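Local coordinates for protein endo-b-1,4-glucanase (Nasutitermes takasagoensis, PDB 1KS8) that probably hydrolyses internal beta-1,4-glucosidic linkages of cellulose and related beta-glucans as a family 9 glycoside hydrolase, at residues Asp54-Phe58 with His359-Ser363; Lys60-Pro64 with Asn204-Ser208; His124-Arg129 with Ala368-Trp374. One frame throughout, in Å; residues are numbered along the deposited sequence.

Contact 1: residues Asp54-Phe58 with His359-Ser363; sequences DAGDF and HHRSS. With SO4 (sulfate ion), chain B.
At the active-site end of the family 9 catalytic domain, G56 of the D-A-G-D sequence, a hallmark of this family, lies against R361 at the start of helix 361-364. A55 next to it touches E412, a predicted catalytic residue. The carbonyl of G56 is gripped twice: R361 N reaches G56 O at 3.1 Å, while R361 NH1 comes back to G56 O at 2.9 Å from well above the carbonyl plane. The arginine chain, extended from CG to NE, passes F58, whose ring carbon CZ is 3.7 Å from R361 CB. H360 is the N-cap; its ND1 accepts from S363 N, and its NE2 is hydrogen-bonded to Q19 OE1.

Beyond G56, the guanidinium meets edge-on a sulfate ion, probably from the crystallisation liquor: NH1 of R361 donates to sulfate O4 at 2.8 Å, almost straight at 170°, and NH2 of R361 to sulfate O2 at 2.8 Å. H359 NE2 donates to sulfate O1 at 2.6 Å. F126 O takes the bond from R361 NE and H124 O a further one from NH2. Donors of H359 and R361 thus converge on one anion, with R361 held by G56 O and F126 O, consistent with a place in the substrate cleft for this family 9 H-x-R pair.

Contact 2: residues Lys60-Pro64 with Asn204-Ser208; sequences KFGFP and NFYAS
Y206 turns one face to P64 and an edge to F61, and F61, F205 and Y206 form an aromatic cluster where strand 60-61 runs into helix 62-78 of the (alpha/alpha)6 barrel. The three aromatic side chains and the proline meet by packing alone.

P64 supplies a CH-pi contact. Its CG lies 3.5 Å from the centroid of the Y206 ring and only 3° off the ring normal, so the pyrrolidine sits squarely over one face of the tyrosine, with P64 CD reaching toward the CG end of that ring and P64 CB toward CE1.

F61 approaches the same ring from another side, at its edge. The planes of F61 and Y206 stand 59° apart, an oblique pairing, with F61 CD2 and Y206 CE2 3.6 Å from each other; seen from F61, it is Y206 CD2 that lies above the ring, displaced toward the rim. The tip of F61 belongs to F205: F61 CZ touches F205 CB at 3.6 Å, and CE1 of F61 also borders that methylene. In Y206, CG is anti to the carbonyl carbon (chi1 -75°), which brings a ring face against P64 CG and the CD2-CE2 edge to F61.

F63, one residue before P64, turns the edge of its ring to the backbone of Y206, with F63 CD2 4.3 Å from Y206 O, a looser contact. Its side chain also nears E214, a calcium ligand in another structure of this protein. The tyrosine is further bounded by W253, edge-to-face, and by D416 of helix 415-430. At its far end Y206 OH is probably hydrogen-bonded to D54 OD2.

Contact 3: residues His124-Arg129 with Ala368-Trp374; sequences HAFWGR and APATCDW
W127 and W374 send their side chains across each other at about a right angle, while their rings meet obliquely, and the contact starts at the first side-chain carbon. W127 CB is 3.5 Å from the centroid of the six-membered ring of W374, 16° off its normal, a CH-pi contact. W127 CD1 comes 3.4 Å from D373 O, an approach set by a chi1 of -171° that leaves CG anti to the backbone N, while on the other side W127 CE3 touches W374 CZ3 at 3.7 Å. Farther out, W127 NE1 leaves the contact and bonds to S364 OG.

Both segments are mostly loop in the family 9 catalytic domain, about 26 Å from the centre of the chain, and the 368-374 loop is tied by the disulfide between C372 and C365. On the edge of its own ring, W374 NE1 donates to A125 O at 2.9 Å, from above the carbonyl plane. Elsewhere R129 grips a single acceptor end-on: NH1 of R129 is 2.8 Å and NH2 2.9 Å from A370 O, both close to the guanidinium plane. C372 CB lies over one face of that group and A368 CA over the opposite face, while D132 forms a salt bridge with R129 NE.

Along the chain the segments run 54-58, 60-64, 124-129, 204-208, 359-363 and 368-374, so contact 2 is nested inside the loop closed by contact 1, whereas contact 3 crosses both. Contacts 1 and 3 have centres about 11 Å apart, contacts 1 and 2 about 15 Å, and contacts 2 and 3 about 24 Å. Contact 1 thus lies between the other two, in a line from the strand 60-61 and helix 62-78 junction to the peripheral loops. H124 joins all three, bonding through NE2 to D57 OD2 and packing on F205. Of the three, contact 1 adjoins the predicted active-site residue E412, with the H124 side chain of contact 3 about 8 Å from it.

Contact 1: residues Asp54-Phe58 with His359-Ser363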
ATOM      1  N   ASP A  54       9.102   1.927  -4.577  1.00  6.69           N
ATOM      2  CA  ASP A  54       8.125   0.848  -4.516  1.00  6.65           C
ATOM      3  C   ASP A  54       8.418  -0.351  -3.632  1.00  6.26           C
ATOM      4  O   ASP A  54       7.613  -0.710  -2.772  1.00  7.55           O
ATOM      5  CB  ASP A  54       7.822   0.339  -5.922  1.00  7.67           C
ATOM      6  CG  ASP A  54       6.742  -0.721  -5.928  1.00  8.22           C
ATOM      7  OD1 ASP A  54       5.592  -0.399  -5.559  1.00  8.86           O
ATOM      8  OD2 ASP A  54       7.043  -1.880  -6.289  1.00  8.54           O
ATOM      9  N   ALA A  55       9.571  -0.971  -3.847  1.00  6.88           N
ATOM     10  CA  ALA A  55       9.908  -2.174  -3.107  1.00  7.28           C
ATOM     11  C   ALA A  55      11.384  -2.211  -2.745  1.00  6.47           C
ATOM     12  O   ALA A  55      11.855  -1.364  -1.992  1.00  7.68           O
ATOM     13  CB  ALA A  55       9.533  -3.387  -3.953  1.00  8.07           C
ATOM     14  N   GLY A  56      12.105  -3.203  -3.259  1.00  6.46           N
ATOM     15  CA  GLY A  56      13.531  -3.293  -2.986  1.00  6.26           C
ATOM     16  C   GLY A  56      14.314  -2.517  -4.030  1.00  7.11           C
ATOM     17  O   GLY A  56      15.550  -2.472  -3.991  1.00  7.31           O
ATOM     18  N   ASP A  57      13.575  -1.908  -4.956  1.00  7.59           N
ATOM     19  CA  ASP A  57      14.116  -1.112  -6.054  1.00  7.31           C
ATOM     20  C   ASP A  57      13.917   0.376  -5.782  1.00  6.47           C
ATOM     21  O   ASP A  57      13.516   0.765  -4.686  1.00  7.02           O
ATOM     22  CB  ASP A  57      13.420  -1.504  -7.364  1.00  7.55           C
ATOM     23  CG  ASP A  57      11.905  -1.333  -7.303  1.00  7.57           C
ATOM     24  OD1 ASP A  57      11.352  -1.147  -6.195  1.00  7.65           O
ATOM     25  OD2 ASP A  57      11.255  -1.400  -8.371  1.00  7.89           O
ATOM     26  N   PHE A  58      14.181   1.211  -6.784  1.00  6.74           N
ATOM     27  CA  PHE A  58      14.038   2.650  -6.602  1.00  6.38           C
ATOM     28  C   PHE A  58      13.099   3.311  -7.597  1.00  6.93           C
ATOM     29  O   PHE A  58      13.134   4.527  -7.796  1.00  7.20           O
ATOM     30  CB  PHE A  58      15.424   3.309  -6.603  1.00  7.17           C
ATOM     31  CG  PHE A  58      16.331   2.775  -5.528  1.00  7.29           C
ATOM     32  CD1 PHE A  58      17.565   2.221  -5.847  1.00  8.68           C
ATOM     33  CD2 PHE A  58      15.917   2.770  -4.195  1.00  7.29           C
ATOM     34  CE1 PHE A  58      18.376   1.662  -4.855  1.00  8.68           C
ATOM     35  CE2 PHE A  58      16.717   2.216  -3.196  1.00  6.61           C
ATOM     36  CZ  PHE A  58      17.948   1.660  -3.528  1.00  6.92           C
ATOM     37  N   HIS A 359      14.944  -8.964  -0.072  1.00  7.77           N
ATOM     38  CA  HIS A 359      15.347  -8.576  -1.425  1.00  7.52           C
ATOM     39  C   HIS A 359      15.168  -7.061  -1.458  1.00  8.47           C
ATOM     40  O   HIS A 359      14.191  -6.542  -2.002  1.00  9.00           O
ATOM     41  CB  HIS A 359      14.416  -9.251  -2.429  1.00  8.49           C
ATOM     42  CG  HIS A 359      14.835  -9.086  -3.853  1.00  9.28           C
ATOM     43  ND1 HIS A 359      15.853  -9.823  -4.418  1.00  9.73           N
ATOM     44  CD2 HIS A 359      14.375  -8.267  -4.827  1.00 12.11           C
ATOM     45  CE1 HIS A 359      16.002  -9.464  -5.681  1.00 11.04           C
ATOM     46  NE2 HIS A 359      15.118  -8.522  -5.953  1.00 12.56           N
ATOM     47  N   HIS A 360      16.146  -6.357  -0.904  1.00  7.70           N
ATOM     48  CA  HIS A 360      16.039  -4.916  -0.746  1.00  6.34           C
ATOM     49  C   HIS A 360      17.416  -4.265  -0.812  1.00  6.66           C
ATOM     50  O   HIS A 360      18.295  -4.546   0.005  1.00  7.19           O
ATOM     51  CB  HIS A 360      15.369  -4.705   0.612  1.00  7.11           C
ATOM     52  CG  HIS A 360      14.970  -3.298   0.904  1.00  6.67           C
ATOM     53  ND1 HIS A 360      15.788  -2.419   1.580  1.00  7.70           N
ATOM     54  CD2 HIS A 360      13.810  -2.638   0.678  1.00  7.14           C
ATOM     55  CE1 HIS A 360      15.146  -1.280   1.765  1.00  7.54           C
ATOM     56  NE2 HIS A 360      13.943  -1.385   1.227  1.00  7.05           N
ATOM     57  N   ARG A 361      17.588  -3.381  -1.786  1.00  6.59           N
ATOM     58  CA  ARG A 361      18.862  -2.715  -2.004  1.00  6.59           C
ATOM     59  C   ARG A 361      19.402  -1.819  -0.899  1.00  6.51           C
ATOM     60  O   ARG A 361      20.495  -2.060  -0.387  1.00  7.55           O
ATOM     61  CB  ARG A 361      18.802  -1.922  -3.307  1.00  7.38           C
ATOM     62  CG  ARG A 361      18.698  -2.804  -4.539  1.00  6.99           C
ATOM     63  CD  ARG A 361      18.367  -1.988  -5.775  1.00  8.30           C
ATOM     64  NE  ARG A 361      18.321  -2.806  -6.986  1.00  8.56           N
ATOM     65  CZ  ARG A 361      17.351  -3.665  -7.287  1.00  9.37           C
ATOM     66  NH1 ARG A 361      16.324  -3.836  -6.465  1.00  8.25           N
ATOM     67  NH2 ARG A 361      17.405  -4.346  -8.426  1.00  9.49           N
ATOM     68  N   SER A 362      18.652  -0.792  -0.517  1.00  7.43           N
ATOM     69  CA  SER A 362      19.172   0.132   0.483  1.00  7.35           C
ATOM     70  C   SER A 362      19.564  -0.500   1.811  1.00  7.19           C
ATOM     71  O   SER A 362      20.587  -0.131   2.387  1.00  8.64           O
ATOM     72  CB  SER A 362      18.204   1.303   0.707  1.00  8.68           C
ATOM     73  OG  SER A 362      17.001   0.898   1.322  1.00  7.47           O
ATOM     74  N   SER A 363      18.782  -1.455   2.299  1.00  7.11           N
ATOM     75  CA  SER A 363      19.125  -2.087   3.569  1.00  6.92           C
ATOM     76  C   SER A 363      20.313  -3.044   3.457  1.00  7.41           C
ATOM     77  O   SER A 363      20.975  -3.334   4.448  1.00  8.00           O
ATOM     78  CB  SER A 363      17.915  -2.830   4.154  1.00  8.02           C
ATOM     79  OG  SER A 363      17.497  -3.898   3.324  1.00  8.21           O
TER
HETATM   80  S   SO4 B 450      13.857  -6.019  -8.295  1.00 16.40           S
HETATM   81  O1  SO4 B 450      13.934  -7.616  -8.066  1.00 19.57           O
HETATM   82  O2  SO4 B 450      15.005  -5.706  -9.119  1.00 18.50           O
HETATM   83  O3  SO4 B 450      12.714  -5.706  -8.858  1.00 19.13           O
HETATM   84  O4  SO4 B 450      14.060  -5.481  -6.974  1.00 17.02           O
HETATM   85  O   HOH W   1      15.974  -0.740  -1.566  1.00  8.45           O

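Contact 2: residues Lys60-Pro64 with Asn204-Ser208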
ATOM      1  N   LYS A  60       9.470   4.620  -8.733  1.00  6.38           N
ATOM      2  CA  LYS A  60       8.297   5.143  -8.060  1.00  6.21           C
ATOM      3  C   LYS A  60       7.120   4.746  -8.961  1.00  6.61           C
ATOM      4  O   LYS A  60       6.849   5.385  -9.981  1.00  6.50           O
ATOM      5  CB  LYS A  60       8.431   6.662  -7.878  1.00  5.54           C
ATOM      6  CG  LYS A  60       9.368   6.996  -6.713  1.00  7.66           C
ATOM      7  CD  LYS A  60      10.202   8.257  -6.907  1.00  8.79           C
ATOM      8  CE  LYS A  60       9.369   9.519  -6.988  1.00  8.33           C
ATOM      9  NZ  LYS A  60      10.239  10.727  -6.816  1.00  8.49           N
ATOM     10  N   PHE A  61       6.472   3.636  -8.606  1.00  6.62           N
ATOM     11  CA  PHE A  61       5.325   3.105  -9.352  1.00  5.54           C
ATOM     12  C   PHE A  61       4.062   3.703  -8.738  1.00  7.04           C
ATOM     13  O   PHE A  61       3.651   3.326  -7.637  1.00  7.46           O
ATOM     14  CB  PHE A  61       5.290   1.572  -9.255  1.00  6.48           C
ATOM     15  CG  PHE A  61       6.263   0.872 -10.177  1.00  6.99           C
ATOM     16  CD1 PHE A  61       6.103   0.943 -11.560  1.00  6.04           C
ATOM     17  CD2 PHE A  61       7.315   0.107  -9.665  1.00  6.32           C
ATOM     18  CE1 PHE A  61       6.967   0.265 -12.419  1.00  7.46           C
ATOM     19  CE2 PHE A  61       8.189  -0.579 -10.524  1.00  7.65           C
ATOM     20  CZ  PHE A  61       8.009  -0.496 -11.903  1.00  7.59           C
ATOM     21  N   GLY A  62       3.442   4.621  -9.470  1.00  6.90           N
ATOM     22  CA  GLY A  62       2.266   5.313  -8.970  1.00  6.47           C
ATOM     23  C   GLY A  62       1.022   4.539  -8.580  1.00  5.42           C
ATOM     24  O   GLY A  62       0.313   4.944  -7.661  1.00  6.98           O
ATOM     25  N   PHE A  63       0.741   3.436  -9.259  1.00  7.12           N
ATOM     26  CA  PHE A  63      -0.459   2.674  -8.952  1.00  7.15           C
ATOM     27  C   PHE A  63      -0.350   2.045  -7.558  1.00  7.27           C
ATOM     28  O   PHE A  63      -1.174   2.319  -6.685  1.00  7.44           O
ATOM     29  CB  PHE A  63      -0.695   1.626 -10.049  1.00  8.27           C
ATOM     30  CG  PHE A  63      -2.079   1.030 -10.051  1.00 10.09           C
ATOM     31  CD1 PHE A  63      -3.171   1.740  -9.558  1.00 10.30           C
ATOM     32  CD2 PHE A  63      -2.294  -0.236 -10.585  1.00 11.05           C
ATOM     33  CE1 PHE A  63      -4.458   1.196  -9.597  1.00 13.04           C
ATOM     34  CE2 PHE A  63      -3.575  -0.787 -10.631  1.00 10.92           C
ATOM     35  CZ  PHE A  63      -4.656  -0.068 -10.136  1.00 11.31           C
ATOM     36  N   PRO A  64       0.670   1.202  -7.320  1.00  7.09           N
ATOM     37  CA  PRO A  64       0.736   0.636  -5.972  1.00  7.30           C
ATOM     38  C   PRO A  64       1.020   1.695  -4.904  1.00  7.13           C
ATOM     39  O   PRO A  64       0.654   1.513  -3.750  1.00  7.39           O
ATOM     40  CB  PRO A  64       1.848  -0.413  -6.083  1.00  7.01           C
ATOM     41  CG  PRO A  64       2.708   0.104  -7.198  1.00  7.83           C
ATOM     42  CD  PRO A  64       1.682   0.586  -8.196  1.00  7.32           C
ATOM     43  N   ASN A 204       4.626  -4.609 -17.354  1.00  9.55           N
ATOM     44  CA  ASN A 204       5.288  -5.822 -16.893  1.00 10.40           C
ATOM     45  C   ASN A 204       5.680  -5.806 -15.424  1.00 10.95           C
ATOM     46  O   ASN A 204       6.418  -6.680 -14.964  1.00 11.94           O
ATOM     47  CB  ASN A 204       6.512  -6.093 -17.761  1.00 11.55           C
ATOM     48  CG  ASN A 204       6.144  -6.294 -19.213  1.00 11.22           C
ATOM     49  OD1 ASN A 204       5.427  -7.236 -19.553  1.00 13.36           O
ATOM     50  ND2 ASN A 204       6.618  -5.402 -20.076  1.00 10.77           N
ATOM     51  N   PHE A 205       5.174  -4.824 -14.685  1.00  9.55           N
ATOM     52  CA  PHE A 205       5.479  -4.703 -13.264  1.00  9.88           C
ATOM     53  C   PHE A 205       4.207  -4.553 -12.432  1.00 10.35           C
ATOM     54  O   PHE A 205       4.032  -5.238 -11.423  1.00 11.40           O
ATOM     55  CB  PHE A 205       6.415  -3.510 -13.042  1.00  9.72           C
ATOM     56  CG  PHE A 205       7.726  -3.639 -13.765  1.00  9.21           C
ATOM     57  CD1 PHE A 205       8.690  -4.550 -13.335  1.00 10.11           C
ATOM     58  CD2 PHE A 205       7.980  -2.883 -14.906  1.00  9.28           C
ATOM     59  CE1 PHE A 205       9.885  -4.707 -14.034  1.00  9.95           C
ATOM     60  CE2 PHE A 205       9.173  -3.032 -15.612  1.00  9.21           C
ATOM     61  CZ  PHE A 205      10.127  -3.947 -15.176  1.00  9.62           C
ATOM     62  N   TYR A 206       3.326  -3.654 -12.863  1.00  9.82           N
ATOM     63  CA  TYR A 206       2.055  -3.409 -12.187  1.00 10.21           C
ATOM     64  C   TYR A 206       0.978  -3.185 -13.240  1.00 10.03           C
ATOM     65  O   TYR A 206       0.387  -2.113 -13.340  1.00  9.99           O
ATOM     66  CB  TYR A 206       2.175  -2.191 -11.262  1.00  9.04           C
ATOM     67  CG  TYR A 206       2.941  -2.502  -9.997  1.00  7.94           C
ATOM     68  CD1 TYR A 206       2.337  -3.198  -8.951  1.00  7.75           C
ATOM     69  CD2 TYR A 206       4.282  -2.148  -9.865  1.00  6.77           C
ATOM     70  CE1 TYR A 206       3.049  -3.535  -7.801  1.00  8.17           C
ATOM     71  CE2 TYR A 206       5.004  -2.482  -8.724  1.00  6.65           C
ATOM     72  CZ  TYR A 206       4.381  -3.173  -7.694  1.00  7.62           C
ATOM     73  OH  TYR A 206       5.091  -3.491  -6.557  1.00  8.99           O
ATOM     74  N   ALA A 207       0.729  -4.223 -14.028  1.00 10.91           N
ATOM     75  CA  ALA A 207      -0.251  -4.158 -15.102  1.00 11.37           C
ATOM     76  C   ALA A 207      -1.680  -3.904 -14.650  1.00 11.74           C
ATOM     77  O   ALA A 207      -2.116  -4.384 -13.603  1.00 12.09           O
ATOM     78  CB  ALA A 207      -0.195  -5.442 -15.924  1.00 12.72           C
ATOM     79  N   SER A 208      -2.403  -3.140 -15.462  1.00 12.83           N
ATOM     80  CA  SER A 208      -3.803  -2.836 -15.200  1.00 14.58           C
ATOM     81  C   SER A 208      -4.606  -4.124 -15.344  1.00 15.08           C
ATOM     82  O   SER A 208      -4.297  -4.963 -16.188  1.00 16.98           O
ATOM     83  CB  SER A 208      -4.341  -1.830 -16.223  1.00 14.33           C
ATOM     84  OG  SER A 208      -3.712  -0.565 -16.122  1.00 15.65           O
TER

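Contact 3: residues His124-Arg129 with Ala368-Trp374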
ATOM      1  N   HIS A 124      16.404  -1.509 -12.127  1.00  8.12           N
ATOM      2  CA  HIS A 124      16.707  -2.840 -11.624  1.00  8.01           C
ATOM      3  C   HIS A 124      18.083  -3.392 -11.984  1.00  8.57           C
ATOM      4  O   HIS A 124      18.562  -4.328 -11.344  1.00 10.05           O
ATOM      5  CB  HIS A 124      15.597  -3.799 -12.053  1.00  8.27           C
ATOM      6  CG  HIS A 124      14.253  -3.429 -11.504  1.00  7.93           C
ATOM      7  ND1 HIS A 124      13.092  -4.083 -11.857  1.00  8.85           N
ATOM      8  CD2 HIS A 124      13.889  -2.466 -10.623  1.00  7.42           C
ATOM      9  CE1 HIS A 124      12.071  -3.540 -11.216  1.00  8.92           C
ATOM     10  NE2 HIS A 124      12.528  -2.557 -10.462  1.00  8.11           N
ATOM     11  N   ALA A 125      18.723  -2.808 -12.991  1.00  9.53           N
ATOM     12  CA  ALA A 125      20.052  -3.252 -13.405  1.00  9.41           C
ATOM     13  C   ALA A 125      21.110  -2.770 -12.413  1.00  9.41           C
ATOM     14  O   ALA A 125      22.264  -3.198 -12.457  1.00 11.37           O
ATOM     15  CB  ALA A 125      20.367  -2.723 -14.797  1.00 10.36           C
ATOM     16  N   PHE A 126      20.699  -1.877 -11.521  1.00  7.43           N
ATOM     17  CA  PHE A 126      21.572  -1.305 -10.505  1.00  8.30           C
ATOM     18  C   PHE A 126      21.270  -1.895  -9.135  1.00  8.35           C
ATOM     19  O   PHE A 126      20.108  -2.093  -8.789  1.00 10.09           O
ATOM     20  CB  PHE A 126      21.349   0.213 -10.456  1.00  9.76           C
ATOM     21  CG  PHE A 126      21.979   0.899  -9.270  1.00 11.26           C
ATOM     22  CD1 PHE A 126      23.342   1.171  -9.248  1.00 13.53           C
ATOM     23  CD2 PHE A 126      21.201   1.298  -8.187  1.00 12.24           C
ATOM     24  CE1 PHE A 126      23.921   1.834  -8.166  1.00 15.14           C
ATOM     25  CE2 PHE A 126      21.769   1.961  -7.101  1.00 12.71           C
ATOM     26  CZ  PHE A 126      23.130   2.230  -7.091  1.00 13.80           C
ATOM     27  N   TRP A 127      22.317  -2.203  -8.374  1.00  8.01           N
ATOM     28  CA  TRP A 127      22.151  -2.685  -7.006  1.00  7.63           C
ATOM     29  C   TRP A 127      23.099  -1.851  -6.158  1.00  8.33           C
ATOM     30  O   TRP A 127      24.316  -1.930  -6.311  1.00  9.34           O
ATOM     31  CB  TRP A 127      22.491  -4.174  -6.847  1.00  7.71           C
ATOM     32  CG  TRP A 127      22.096  -4.678  -5.482  1.00  7.26           C
ATOM     33  CD1 TRP A 127      22.765  -4.480  -4.306  1.00  7.34           C
ATOM     34  CD2 TRP A 127      20.872  -5.340  -5.136  1.00  7.81           C
ATOM     35  NE1 TRP A 127      22.030  -4.970  -3.249  1.00  7.82           N
ATOM     36  CE2 TRP A 127      20.863  -5.501  -3.731  1.00  8.00           C
ATOM     37  CE3 TRP A 127      19.779  -5.805  -5.879  1.00  7.30           C
ATOM     38  CZ2 TRP A 127      19.798  -6.107  -3.053  1.00  8.62           C
ATOM     39  CZ3 TRP A 127      18.719  -6.407  -5.206  1.00  9.05           C
ATOM     40  CH2 TRP A 127      18.738  -6.551  -3.804  1.00  8.36           C
ATOM     41  N   GLY A 128      22.534  -1.037  -5.274  1.00  7.89           N
ATOM     42  CA  GLY A 128      23.349  -0.187  -4.427  1.00  8.61           C
ATOM     43  C   GLY A 128      22.485   0.807  -3.681  1.00  7.33           C
ATOM     44  O   GLY A 128      21.269   0.641  -3.605  1.00  8.48           O
ATOM     45  N   ARG A 129      23.111   1.839  -3.126  1.00  7.54           N
ATOM     46  CA  ARG A 129      22.382   2.860  -2.375  1.00  7.84           C
ATOM     47  C   ARG A 129      21.670   3.802  -3.343  1.00  7.56           C
ATOM     48  O   ARG A 129      22.211   4.151  -4.388  1.00  8.96           O
ATOM     49  CB  ARG A 129      23.350   3.644  -1.486  1.00  9.66           C
ATOM     50  CG  ARG A 129      23.999   2.803  -0.389  1.00 10.73           C
ATOM     51  CD  ARG A 129      25.054   3.595   0.374  1.00 12.74           C
ATOM     52  NE  ARG A 129      26.213   3.858  -0.471  1.00 13.13           N
ATOM     53  CZ  ARG A 129      27.382   3.232  -0.372  1.00 11.34           C
ATOM     54  NH1 ARG A 129      27.580   2.299   0.551  1.00 10.81           N
ATOM     55  NH2 ARG A 129      28.350   3.525  -1.225  1.00 12.52           N
ATOM     56  N   ALA A 368      28.396   4.431   3.326  1.00 12.61           N
ATOM     57  CA  ALA A 368      29.403   4.999   2.444  1.00 11.65           C
ATOM     58  C   ALA A 368      30.579   5.316   3.369  1.00 12.16           C
ATOM     59  O   ALA A 368      30.390   5.495   4.574  1.00 13.81           O
ATOM     60  CB  ALA A 368      28.871   6.273   1.799  1.00 13.69           C
ATOM     61  N   PRO A 369      31.799   5.430   2.824  1.00 11.49           N
ATOM     62  CA  PRO A 369      32.211   5.303   1.423  1.00 10.78           C
ATOM     63  C   PRO A 369      32.439   3.887   0.896  1.00  9.48           C
ATOM     64  O   PRO A 369      32.900   3.720  -0.231  1.00  9.79           O
ATOM     65  CB  PRO A 369      33.487   6.129   1.382  1.00 11.01           C
ATOM     66  CG  PRO A 369      34.109   5.785   2.693  1.00 13.64           C
ATOM     67  CD  PRO A 369      32.937   5.863   3.658  1.00 12.97           C
ATOM     68  N   ALA A 370      32.141   2.869   1.696  1.00 10.26           N
ATOM     69  CA  ALA A 370      32.326   1.503   1.223  1.00 10.77           C
ATOM     70  C   ALA A 370      31.428   1.299   0.011  1.00  9.90           C
ATOM     71  O   ALA A 370      30.308   1.807  -0.038  1.00 11.04           O
ATOM     72  CB  ALA A 370      31.967   0.505   2.314  1.00 10.76           C
ATOM     73  N   THR A 371      31.918   0.561  -0.975  1.00  9.77           N
ATOM     74  CA  THR A 371      31.130   0.322  -2.172  1.00 10.20           C
ATOM     75  C   THR A 371      29.942  -0.595  -1.922  1.00 10.06           C
ATOM     76  O   THR A 371      30.022  -1.530  -1.123  1.00 10.76           O
ATOM     77  CB  THR A 371      31.971  -0.339  -3.282  1.00 12.44           C
ATOM     78  OG1 THR A 371      32.439  -1.614  -2.830  1.00 21.22           O
ATOM     79  CG2 THR A 371      33.149   0.517  -3.641  1.00  7.70           C
ATOM     80  N   CYS A 372      28.834  -0.294  -2.589  1.00  8.88           N
ATOM     81  CA  CYS A 372      27.659  -1.149  -2.533  1.00  8.03           C
ATOM     82  C   CYS A 372      27.347  -1.416  -3.993  1.00  8.80           C
ATOM     83  O   CYS A 372      27.079  -0.488  -4.760  1.00  9.38           O
ATOM     84  CB  CYS A 372      26.448  -0.485  -1.884  1.00  8.22           C
ATOM     85  SG  CYS A 372      25.197  -1.764  -1.533  1.00  8.50           S
ATOM     86  N   ASP A 373      27.413  -2.681  -4.385  1.00  8.54           N
ATOM     87  CA  ASP A 373      27.147  -3.056  -5.765  1.00  7.81           C
ATOM     88  C   ASP A 373      26.571  -4.461  -5.806  1.00  8.33           C
ATOM     89  O   ASP A 373      26.083  -4.956  -4.791  1.00  8.33           O
ATOM     90  CB  ASP A 373      28.433  -2.953  -6.603  1.00  9.81           C
ATOM     91  CG  ASP A 373      29.557  -3.841  -6.088  1.00 11.85           C
ATOM     92  OD1 ASP A 373      30.686  -3.706  -6.608  1.00 14.19           O
ATOM     93  OD2 ASP A 373      29.328  -4.668  -5.182  1.00 10.96           O
ATOM     94  N   TRP A 374      26.616  -5.111  -6.963  1.00  7.82           N
ATOM     95  CA  TRP A 374      26.063  -6.455  -7.048  1.00  8.16           C
ATOM     96  C   TRP A 374      26.808  -7.476  -6.200  1.00  7.83           C
ATOM     97  O   TRP A 374      26.276  -8.546  -5.912  1.00  8.21           O
ATOM     98  CB  TRP A 374      25.977  -6.910  -8.506  1.00  8.71           C
ATOM     99  CG  TRP A 374      24.830  -6.261  -9.222  1.00  8.16           C
ATOM    100  CD1 TRP A 374      24.877  -5.165 -10.035  1.00  8.05           C
ATOM    101  CD2 TRP A 374      23.448  -6.630  -9.127  1.00  7.84           C
ATOM    102  NE1 TRP A 374      23.610  -4.827 -10.449  1.00  8.51           N
ATOM    103  CE2 TRP A 374      22.715  -5.710  -9.906  1.00  7.24           C
ATOM    104  CE3 TRP A 374      22.759  -7.646  -8.452  1.00  8.45           C
ATOM    105  CZ2 TRP A 374      21.321  -5.776 -10.032  1.00  8.55           C
ATOM    106  CZ3 TRP A 374      21.372  -7.712  -8.577  1.00  9.52           C
ATOM    107  CH2 TRP A 374      20.670  -6.781  -9.362  1.00  8.99           C
TER
HETATM  108  O   HOH W   2      25.766   2.049  -4.151  1.00 12.09           O